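Local coordinates for succinate dehydrogenase subunit A (Mycolicibacterium smegmatis, PDB 7D6V), which probably oxidises succinate to fumarate at a bound flavin and hands the electrons to the iron-sulfur subunit of the respiratory complex, at residues Arg30-Ala35 / Gly442-Val447; Val48-Gly53 / Asn427-Leu432; Val550-Leu555 / Asp594-Pro599. All coordinates share one frame; numbering follows the deposited sequence.

Contact 1: residues Arg30-Ala35 / Gly442-Val447; sequences RGLRVA and GAADYV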
loop_
_atom_site.group_PDB
_atom_site.type_symbol
_atom_site.label_atom_id
_atom_site.label_comp_id
_atom_site.label_asym_id
_atom_site.label_seq_id
_atom_site.Cartn_x
_atom_site.Cartn_y
_atom_site.Cartn_z
ATOM N N ARG A 30 5.652 26.653 -12.638
ATOM C CA ARG A 30 6.328 27.919 -12.899
ATOM C C ARG A 30 7.184 27.874 -14.157
ATOM O O ARG A 30 7.607 28.926 -14.643
ATOM C CB ARG A 30 7.182 28.321 -11.700
ATOM C CG ARG A 30 6.407 28.398 -10.400
ATOM C CD ARG A 30 5.793 29.775 -10.188
ATOM N NE ARG A 30 4.705 30.070 -11.120
ATOM C CZ ARG A 30 3.518 29.467 -11.119
ATOM N NH1 ARG A 30 3.243 28.520 -10.234
ATOM N NH2 ARG A 30 2.601 29.813 -12.010
ATOM N N GLY A 31 7.476 26.687 -14.670
ATOM C CA GLY A 31 8.158 26.537 -15.938
ATOM C C GLY A 31 9.635 26.314 -15.717
ATOM O O GLY A 31 10.407 27.270 -15.626
ATOM N N LEU A 32 10.043 25.051 -15.695
ATOM C CA LEU A 32 11.374 24.655 -15.262
ATOM C C LEU A 32 11.599 23.218 -15.688
ATOM O O LEU A 32 10.649 22.441 -15.807
ATOM C CB LEU A 32 11.544 24.770 -13.741
ATOM C CG LEU A 32 11.811 26.109 -13.057
ATOM C CD1 LEU A 32 12.137 25.889 -11.593
ATOM C CD2 LEU A 32 12.940 26.837 -13.738
ATOM N N ARG A 33 12.861 22.876 -15.912
ATOM C CA ARG A 33 13.259 21.488 -16.083
ATOM C C ARG A 33 13.630 20.928 -14.718
ATOM O O ARG A 33 14.585 21.396 -14.091
ATOM C CB ARG A 33 14.427 21.370 -17.058
ATOM C CG ARG A 33 14.201 22.077 -18.375
ATOM C CD ARG A 33 15.195 21.602 -19.411
ATOM N NE ARG A 33 15.121 20.157 -19.607
ATOM C CZ ARG A 33 16.141 19.324 -19.432
ATOM N NH1 ARG A 33 15.980 18.026 -19.639
ATOM N NH2 ARG A 33 17.322 19.790 -19.055
ATOM N N VAL A 34 12.880 19.931 -14.264
ATOM C CA VAL A 34 12.994 19.400 -12.911
ATOM C C VAL A 34 13.447 17.952 -12.989
ATOM O O VAL A 34 12.897 17.164 -13.766
ATOM C CB VAL A 34 11.663 19.510 -12.148
ATOM C CG1 VAL A 34 11.865 19.199 -10.678
ATOM C CG2 VAL A 34 11.067 20.888 -12.323
ATOM N N ALA A 35 14.446 17.605 -12.186
ATOM C CA ALA A 35 14.893 16.232 -12.015
ATOM C C ALA A 35 14.442 15.739 -10.649
ATOM O O ALA A 35 14.620 16.435 -9.647
ATOM C CB ALA A 35 16.412 16.126 -12.148
ATOM N N GLY A 442 9.942 28.963 -4.325
ATOM C CA GLY A 442 11.161 29.671 -3.977
ATOM C C GLY A 442 12.325 29.297 -4.871
ATOM O O GLY A 442 13.119 30.155 -5.265
ATOM N N ALA A 443 12.437 28.011 -5.212
ATOM C CA ALA A 443 13.460 27.585 -6.159
ATOM C C ALA A 443 13.254 28.231 -7.522
ATOM O O ALA A 443 14.218 28.675 -8.159
ATOM C CB ALA A 443 13.461 26.063 -6.279
ATOM N N ALA A 444 12.003 28.291 -7.989
ATOM C CA ALA A 444 11.732 28.929 -9.275
ATOM C C ALA A 444 12.098 30.408 -9.253
ATOM O O ALA A 444 12.695 30.924 -10.208
ATOM C CB ALA A 444 10.264 28.741 -9.652
ATOM N N ASP A 445 11.750 31.109 -8.170
ATOM C CA ASP A 445 12.113 32.517 -8.051
ATOM C C ASP A 445 13.625 32.702 -8.049
ATOM O O ASP A 445 14.148 33.611 -8.706
ATOM C CB ASP A 445 11.509 33.111 -6.781
ATOM C CG ASP A 445 10.017 33.316 -6.884
ATOM O OD1 ASP A 445 9.460 33.136 -7.987
ATOM O OD2 ASP A 445 9.400 33.660 -5.858
ATOM N N TYR A 446 14.341 31.852 -7.310
ATOM C CA TYR A 446 15.794 31.964 -7.252
ATOM C C TYR A 446 16.418 31.732 -8.622
ATOM O O TYR A 446 17.343 32.448 -9.019
ATOM C CB TYR A 446 16.350 30.977 -6.225
ATOM C CG TYR A 446 17.857 30.893 -6.186
ATOM C CD1 TYR A 446 18.533 29.869 -6.833
ATOM C CD2 TYR A 446 18.603 31.834 -5.496
ATOM C CE1 TYR A 446 19.908 29.793 -6.798
ATOM C CE2 TYR A 446 19.977 31.764 -5.455
ATOM C CZ TYR A 446 20.623 30.742 -6.106
ATOM O OH TYR A 446 21.995 30.674 -6.063
ATOM N N VAL A 447 15.919 30.739 -9.360
ATOM C CA VAL A 447 16.493 30.430 -10.667
ATOM C C VAL A 447 16.208 31.549 -11.663
ATOM O O VAL A 447 17.073 31.914 -12.467
ATOM C CB VAL A 447 15.975 29.070 -11.165
ATOM C CG1 VAL A 447 16.351 28.854 -12.617
ATOM C CG2 VAL A 447 16.540 27.957 -10.305
#
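R30 and L32 meet A444 and V447 where the first beta-alpha-beta unit of the Rossmann-type FAD-binding domain (strand 11-14, helix 18-30, strand 34-37) rests against helix 427-448. Take R30 from its base. CB is 3.7 Å from the methyl CB of A444, and CG, still alongside that methyl, is 3.9 Å from A444 CB. There the touching ends. Bends at chi2 (-88°) and chi3 (69°) turn CD and the guanidinium away from helix 427-448, and NH1 reaches back to E26 of helix 18-30 in a long, weak ion pair. D445 carries the opposite charge, but R30 NE and D445 OD1 stay 6.5 Å apart, so any attraction is long-range.

G31 takes a positive phi as the chain leaves helix 18-30, and L32, buried like A444, follows. Its side chain also packs on V11 and A27, which places it between strand, helix and the incoming helix 427-448. The two branches divide the work: CD1 lies over the helix backbone, 3.8 Å from A444 CA, while on the other branch the L32 and V447 side chains meet at a slant, with L32 CD2 4.1 Å from V447 CG1.

Contact 2: residues Val48-Gly53 / Asn427-Leu432; sequences VMAEGG and NSLSDL. With FAD (flavin-adenine dinucleotide), chain D.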
loop_
_atom_site.group_PDB
_atom_site.type_symbol
_atom_site.label_atom_id
_atom_site.label_comp_id
_atom_site.label_asym_id
_atom_site.label_seq_id
_atom_site.Cartn_x
_atom_site.Cartn_y
_atom_site.Cartn_z
ATOM N N VAL A 48 3.803 6.680 2.403
ATOM C CA VAL A 48 2.780 5.651 2.230
ATOM C C VAL A 48 2.343 5.052 3.558
ATOM O O VAL A 48 1.245 4.495 3.651
ATOM C CB VAL A 48 3.278 4.525 1.293
ATOM C CG1 VAL A 48 3.654 5.076 -0.059
ATOM C CG2 VAL A 48 4.432 3.759 1.916
ATOM N N MET A 49 3.179 5.145 4.593
ATOM C CA MET A 49 2.900 4.473 5.855
ATOM C C MET A 49 1.941 5.245 6.750
ATOM O O MET A 49 1.416 4.666 7.705
ATOM C CB MET A 49 4.207 4.212 6.606
ATOM C CG MET A 49 5.208 3.384 5.824
ATOM S SD MET A 49 6.697 3.010 6.761
ATOM C CE MET A 49 6.078 1.758 7.876
ATOM N N ALA A 50 1.701 6.523 6.472
ATOM C CA ALA A 50 0.804 7.311 7.307
ATOM C C ALA A 50 -0.635 6.830 7.158
ATOM O O ALA A 50 -1.101 6.543 6.052
ATOM C CB ALA A 50 0.910 8.790 6.946
ATOM N N GLU A 51 -1.341 6.743 8.285
ATOM C CA GLU A 51 -2.699 6.210 8.317
ATOM C C GLU A 51 -3.713 7.171 8.924
ATOM O O GLU A 51 -4.855 6.768 9.168
ATOM C CB GLU A 51 -2.740 4.887 9.086
ATOM C CG GLU A 51 -1.605 3.934 8.785
ATOM C CD GLU A 51 -1.838 2.558 9.375
ATOM O OE1 GLU A 51 -1.454 2.334 10.542
ATOM O OE2 GLU A 51 -2.414 1.702 8.675
ATOM N N GLY A 52 -3.341 8.420 9.175
ATOM C CA GLY A 52 -4.263 9.336 9.817
ATOM C C GLY A 52 -4.989 10.249 8.855
ATOM O O GLY A 52 -5.885 9.810 8.130
ATOM N N GLY A 53 -4.616 11.524 8.839
ATOM C CA GLY A 53 -5.287 12.476 7.979
ATOM C C GLY A 53 -4.475 13.743 7.844
ATOM O O GLY A 53 -3.384 13.872 8.402
ATOM N N ASN A 427 -0.654 17.278 11.158
ATOM C CA ASN A 427 0.003 18.497 10.705
ATOM C C ASN A 427 1.150 18.206 9.753
ATOM O O ASN A 427 1.477 19.048 8.913
ATOM C CB ASN A 427 0.509 19.298 11.902
ATOM C CG ASN A 427 -0.468 20.357 12.354
ATOM O OD1 ASN A 427 -1.592 20.431 11.868
ATOM N ND2 ASN A 427 -0.048 21.174 13.306
ATOM N N SER A 428 1.779 17.037 9.866
ATOM C CA SER A 428 2.905 16.731 8.991
ATOM C C SER A 428 2.463 16.553 7.546
ATOM O O SER A 428 3.127 17.041 6.626
ATOM C CB SER A 428 3.627 15.483 9.479
ATOM O OG SER A 428 3.862 15.567 10.868
ATOM N N LEU A 429 1.350 15.850 7.326
ATOM C CA LEU A 429 0.901 15.585 5.965
ATOM C C LEU A 429 0.536 16.871 5.233
ATOM O O LEU A 429 0.849 17.026 4.049
ATOM C CB LEU A 429 -0.279 14.614 5.982
ATOM C CG LEU A 429 0.025 13.177 6.407
ATOM C CD1 LEU A 429 -1.216 12.312 6.300
ATOM C CD2 LEU A 429 1.144 12.599 5.561
ATOM N N SER A 430 -0.129 17.803 5.916
ATOM C CA SER A 430 -0.458 19.080 5.292
ATOM C C SER A 430 0.755 20.000 5.196
ATOM O O SER A 430 0.847 20.806 4.260
ATOM C CB SER A 430 -1.594 19.756 6.060
ATOM O OG SER A 430 -1.252 19.955 7.417
ATOM N N ASP A 431 1.673 19.903 6.162
ATOM C CA ASP A 431 2.965 20.574 6.069
ATOM C C ASP A 431 3.654 20.193 4.766
ATOM O O ASP A 431 4.211 21.047 4.067
ATOM C CB ASP A 431 3.801 20.194 7.305
ATOM C CG ASP A 431 5.288 20.587 7.218
ATOM O OD1 ASP A 431 5.929 20.606 8.288
ATOM O OD2 ASP A 431 5.843 20.870 6.140
ATOM N N LEU A 432 3.615 18.903 4.426
ATOM C CA LEU A 432 4.241 18.437 3.195
ATOM C C LEU A 432 3.758 19.240 1.997
ATOM O O LEU A 432 4.563 19.806 1.255
ATOM C CB LEU A 432 3.956 16.952 2.982
ATOM C CG LEU A 432 4.463 15.985 4.047
ATOM C CD1 LEU A 432 4.375 14.555 3.550
ATOM C CD2 LEU A 432 5.875 16.342 4.472
HETATM P PA FAD D . 9.281 10.912 2.681
HETATM O O1A FAD D . 8.202 10.886 1.663
HETATM O O2A FAD D . 9.167 10.058 3.883
HETATM O O5B FAD D . 10.627 10.470 1.943
HETATM C C5B FAD D . 11.614 11.379 1.492
HETATM C C4B FAD D . 12.122 10.952 0.125
HETATM O O4B FAD D . 13.487 11.321 -0.033
HETATM C C3B FAD D . 12.077 9.463 -0.117
HETATM O O3B FAD D . 11.584 9.267 -1.434
HETATM C C2B FAD D . 13.519 9.029 -0.084
HETATM O O2B FAD D . 13.774 7.901 -0.911
HETATM C C1B FAD D . 14.214 10.249 -0.612
HETATM N N9A FAD D . 15.623 10.285 -0.191
HETATM C C8A FAD D . 16.081 10.264 1.060
HETATM N N7A FAD D . 17.424 10.314 1.077
HETATM C C5A FAD D . 17.843 10.366 -0.191
HETATM C C6A FAD D . 19.135 10.434 -0.889
HETATM N N6A FAD D . 20.294 10.458 -0.214
HETATM N N1A FAD D . 19.122 10.470 -2.227
HETATM C C2A FAD D . 17.986 10.455 -2.929
HETATM N N3A FAD D . 16.783 10.393 -2.362
HETATM C C4A FAD D . 16.650 10.348 -1.023
HETATM N N1 FAD D . 2.168 12.043 9.915
HETATM C C2 FAD D . 0.878 12.417 10.031
HETATM O O2 FAD D . 0.602 13.616 9.929
HETATM N N3 FAD D . -0.117 11.558 10.251
HETATM C C4 FAD D . 0.098 10.255 10.378
HETATM O O4 FAD D . -0.843 9.477 10.580
HETATM C C4X FAD D . 1.476 9.752 10.269
HETATM N N5 FAD D . 1.762 8.446 10.386
HETATM C C5X FAD D . 3.030 8.021 10.276
HETATM C C6 FAD D . 3.308 6.669 10.396
HETATM C C7 FAD D . 4.610 6.221 10.290
HETATM C C7M FAD D . 4.924 4.760 10.421
HETATM C C8 FAD D . 5.703 7.184 10.047
HETATM C C8M FAD D . 7.117 6.698 9.931
HETATM C C9 FAD D . 5.434 8.534 9.923
HETATM C C9A FAD D . 4.133 8.981 10.032
HETATM N N10 FAD D . 3.857 10.346 9.909
HETATM C C10 FAD D . 2.526 10.754 10.022
HETATM C "C1'" FAD D . 4.920 11.311 9.654
HETATM C "C2'" FAD D . 4.882 11.728 8.188
HETATM O "O2'" FAD D . 4.519 10.619 7.371
HETATM C "C3'" FAD D . 6.230 12.219 7.690
HETATM O "O3'" FAD D . 6.563 13.412 8.385
HETATM C "C4'" FAD D . 6.172 12.522 6.202
HETATM O "O4'" FAD D . 5.850 11.340 5.484
HETATM C "C5'" FAD D . 7.488 13.052 5.667
HETATM O "O5'" FAD D . 7.383 13.099 4.252
HETATM P P FAD D . 8.555 13.634 3.313
HETATM O O1P FAD D . 7.956 13.901 1.978
HETATM O O2P FAD D . 9.280 14.734 4.001
HETATM O O3P FAD D . 9.581 12.401 3.196
#
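This is a small, buried, mostly apolar contact beside the flavin: the loop 48-53 and the start of helix 427-448 meet over the isoalloxazine of FAD, with L429 touching A50 and the G53 carbonyl. No hydrogen bond joins the two segments. L429 CD2 approaches A50 CB at 4.1 Å, while the other branch, L429 CD1, sits 3.4 Å from the carbonyl oxygen G53 O. L429 points to the loop from its CB, and with CG anti to the carbonyl carbon (chi1 -69°) its two methyls reach A50 and G53.

Both side chains lie on the same face of the flavin. A50 CB stands over the C4X-N5 edge of the central ring, 3.5 Å from FAD C4X, and L429 CG covers the pyrimidine end, 3.8 Å from FAD C2. Such an arrangement belongs to the FAD-binding domain of the succinate dehydrogenase and fumarate reductase flavoproteins, where loop and helix line the cofactor pocket. The helix starts close to the pyrimidine oxygen, with L429 N 3.5 Å from FAD O2, so its positive end would probably stabilise negative charge there. At the other pyrimidine carbonyl, G52 N gives FAD O4 a weak, bent hydrogen bond (3.1 Å, 121°).

Further along the helix, L432 CD1 packs against FAD O5' at 3.4 Å. On the loop side, E51 OE2 forms a salt bridge with K58 of the iron-sulfur subunit.

Contact 3: residues Val550-Leu555 / Asp594-Pro599; sequences VAKAAL and DVTVTP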
loop_
_atom_site.group_PDB
_atom_site.type_symbol
_atom_site.label_atom_id
_atom_site.label_comp_id
_atom_site.label_asym_id
_atom_site.label_seq_id
_atom_site.Cartn_x
_atom_site.Cartn_y
_atom_site.Cartn_z
ATOM N N VAL A 550 22.490 15.506 17.244
ATOM C CA VAL A 550 21.396 15.265 18.182
ATOM C C VAL A 550 21.923 15.204 19.610
ATOM O O VAL A 550 21.353 15.806 20.528
ATOM C CB VAL A 550 20.641 13.978 17.806
ATOM C CG1 VAL A 550 19.675 13.590 18.906
ATOM C CG2 VAL A 550 19.899 14.163 16.499
ATOM N N ALA A 551 23.025 14.479 19.816
ATOM C CA ALA A 551 23.571 14.337 21.160
ATOM C C ALA A 551 24.047 15.673 21.715
ATOM O O ALA A 551 23.806 15.986 22.887
ATOM C CB ALA A 551 24.710 13.320 21.157
ATOM N N LYS A 552 24.716 16.482 20.891
ATOM C CA LYS A 552 25.210 17.762 21.387
ATOM C C LYS A 552 24.064 18.717 21.707
ATOM O O LYS A 552 24.101 19.417 22.728
ATOM C CB LYS A 552 26.172 18.380 20.377
ATOM C CG LYS A 552 27.520 17.697 20.347
ATOM C CD LYS A 552 28.549 18.524 19.609
ATOM C CE LYS A 552 29.938 17.954 19.808
ATOM N NZ LYS A 552 30.984 18.887 19.324
ATOM N N ALA A 553 23.031 18.753 20.861
ATOM C CA ALA A 553 21.875 19.592 21.163
ATOM C C ALA A 553 21.190 19.148 22.450
ATOM O O ALA A 553 20.828 19.983 23.293
ATOM C CB ALA A 553 20.892 19.573 19.995
ATOM N N ALA A 554 21.015 17.833 22.626
ATOM C CA ALA A 554 20.367 17.325 23.829
ATOM C C ALA A 554 21.187 17.619 25.075
ATOM O O ALA A 554 20.621 17.859 26.146
ATOM C CB ALA A 554 20.122 15.824 23.699
ATOM N N LEU A 555 22.514 17.599 24.962
ATOM C CA LEU A 555 23.342 17.966 26.104
ATOM C C LEU A 555 23.235 19.453 26.408
ATOM O O LEU A 555 23.257 19.856 27.575
ATOM C CB LEU A 555 24.798 17.584 25.850
ATOM C CG LEU A 555 25.742 17.833 27.027
ATOM C CD1 LEU A 555 25.525 16.793 28.112
ATOM C CD2 LEU A 555 27.184 17.842 26.570
ATOM N N ASP A 594 30.819 19.082 14.781
ATOM C CA ASP A 594 29.789 20.106 14.808
ATOM C C ASP A 594 29.944 21.008 16.022
ATOM O O ASP A 594 30.423 20.587 17.079
ATOM C CB ASP A 594 28.393 19.483 14.817
ATOM C CG ASP A 594 28.220 18.439 13.742
ATOM O OD1 ASP A 594 28.501 17.253 14.014
ATOM O OD2 ASP A 594 27.802 18.802 12.623
ATOM N N VAL A 595 29.533 22.259 15.849
ATOM C CA VAL A 595 29.425 23.232 16.926
ATOM C C VAL A 595 27.972 23.674 17.007
ATOM O O VAL A 595 27.355 23.979 15.980
ATOM C CB VAL A 595 30.357 24.437 16.702
ATOM C CG1 VAL A 595 29.899 25.628 17.520
ATOM C CG2 VAL A 595 31.773 24.070 17.071
ATOM N N THR A 596 27.423 23.679 18.218
ATOM C CA THR A 596 26.054 24.106 18.462
ATOM C C THR A 596 26.069 25.438 19.202
ATOM O O THR A 596 26.757 25.581 20.217
ATOM C CB THR A 596 25.289 23.049 19.261
ATOM O OG1 THR A 596 25.553 21.755 18.710
ATOM C CG2 THR A 596 23.808 23.297 19.164
ATOM N N VAL A 597 25.313 26.404 18.687
ATOM C CA VAL A 597 25.292 27.771 19.188
ATOM C C VAL A 597 23.862 28.079 19.632
ATOM O O VAL A 597 22.941 27.301 19.400
ATOM C CB VAL A 597 25.789 28.777 18.126
ATOM C CG1 VAL A 597 26.107 30.138 18.736
ATOM C CG2 VAL A 597 27.005 28.223 17.401
ATOM N N THR A 598 23.683 29.224 20.294
ATOM C CA THR A 598 22.403 29.610 20.887
ATOM C C THR A 598 21.942 30.966 20.363
ATOM O O THR A 598 22.264 32.008 20.953
ATOM C CB THR A 598 22.518 29.638 22.408
ATOM O OG1 THR A 598 23.441 30.662 22.794
ATOM C CG2 THR A 598 23.027 28.309 22.925
ATOM N N PRO A 599 21.204 31.008 19.256
ATOM C CA PRO A 599 20.606 32.266 18.798
ATOM C C PRO A 599 19.194 32.471 19.329
ATOM O O PRO A 599 18.511 31.537 19.750
ATOM C CB PRO A 599 20.575 32.105 17.271
ATOM C CG PRO A 599 20.497 30.664 17.073
ATOM C CD PRO A 599 21.295 30.025 18.166
#
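K552 reaches from its helix to the strand and puts its ammonium on the backbone of D594, passing T596 on the way. The chain leaves CA with CG beside the backbone N (chi1 -74°) and runs fully extended from there. That straight reach brings NZ to 2.9 Å from D594 O, in a hydrogen bond close to the line of the carbonyl (C=O...N angle 161°). The lysine thus grips main chain and not the carboxylate of the same residue: K552 NZ and D594 OD1 are 6.1 Å apart. E548 adds to the local charge, with a long, weak pairing to the K552 ammonium and an oxygen close to D594 OD1; the nearby positive charge may partly offset the two acids.

T596 faces the base of the lysine. Its OG1, beside the backbone N, comes to 3.8 Å from K552 CB, while CG2 is anti to that N. D594 and T596, two apart on the strand, both point to the helix; the axes of segments 550-555 and 594-597 pass 8.8 Å apart at 30°. Here the beta-hairpin of strands 582-585 and 594-597 packs on helix 532-556 in the fumarate reductase flavoprotein C-terminal domain.

In the fold
From the N terminus, contact 1 opens first, at the turn after helix 18-30, and contact 2 opens soon after in the loop before strand 54-55. Both close on helix 427-448, contact 2 at its start and contact 1 near its end, so contact 2 is nested inside the loop that contact 1 closes. One helix thereby joins the isoalloxazine end of the FAD pocket to the Rossmann-type core, the two contacts lying about 25 Å apart, centre to centre. Contact 3 follows in series and closes a much shorter loop, tying helix 532-556 to the hairpin of the C-terminal domain. Its nearest atoms are about 17 Å from contact 2 and about 23 Å from contact 1.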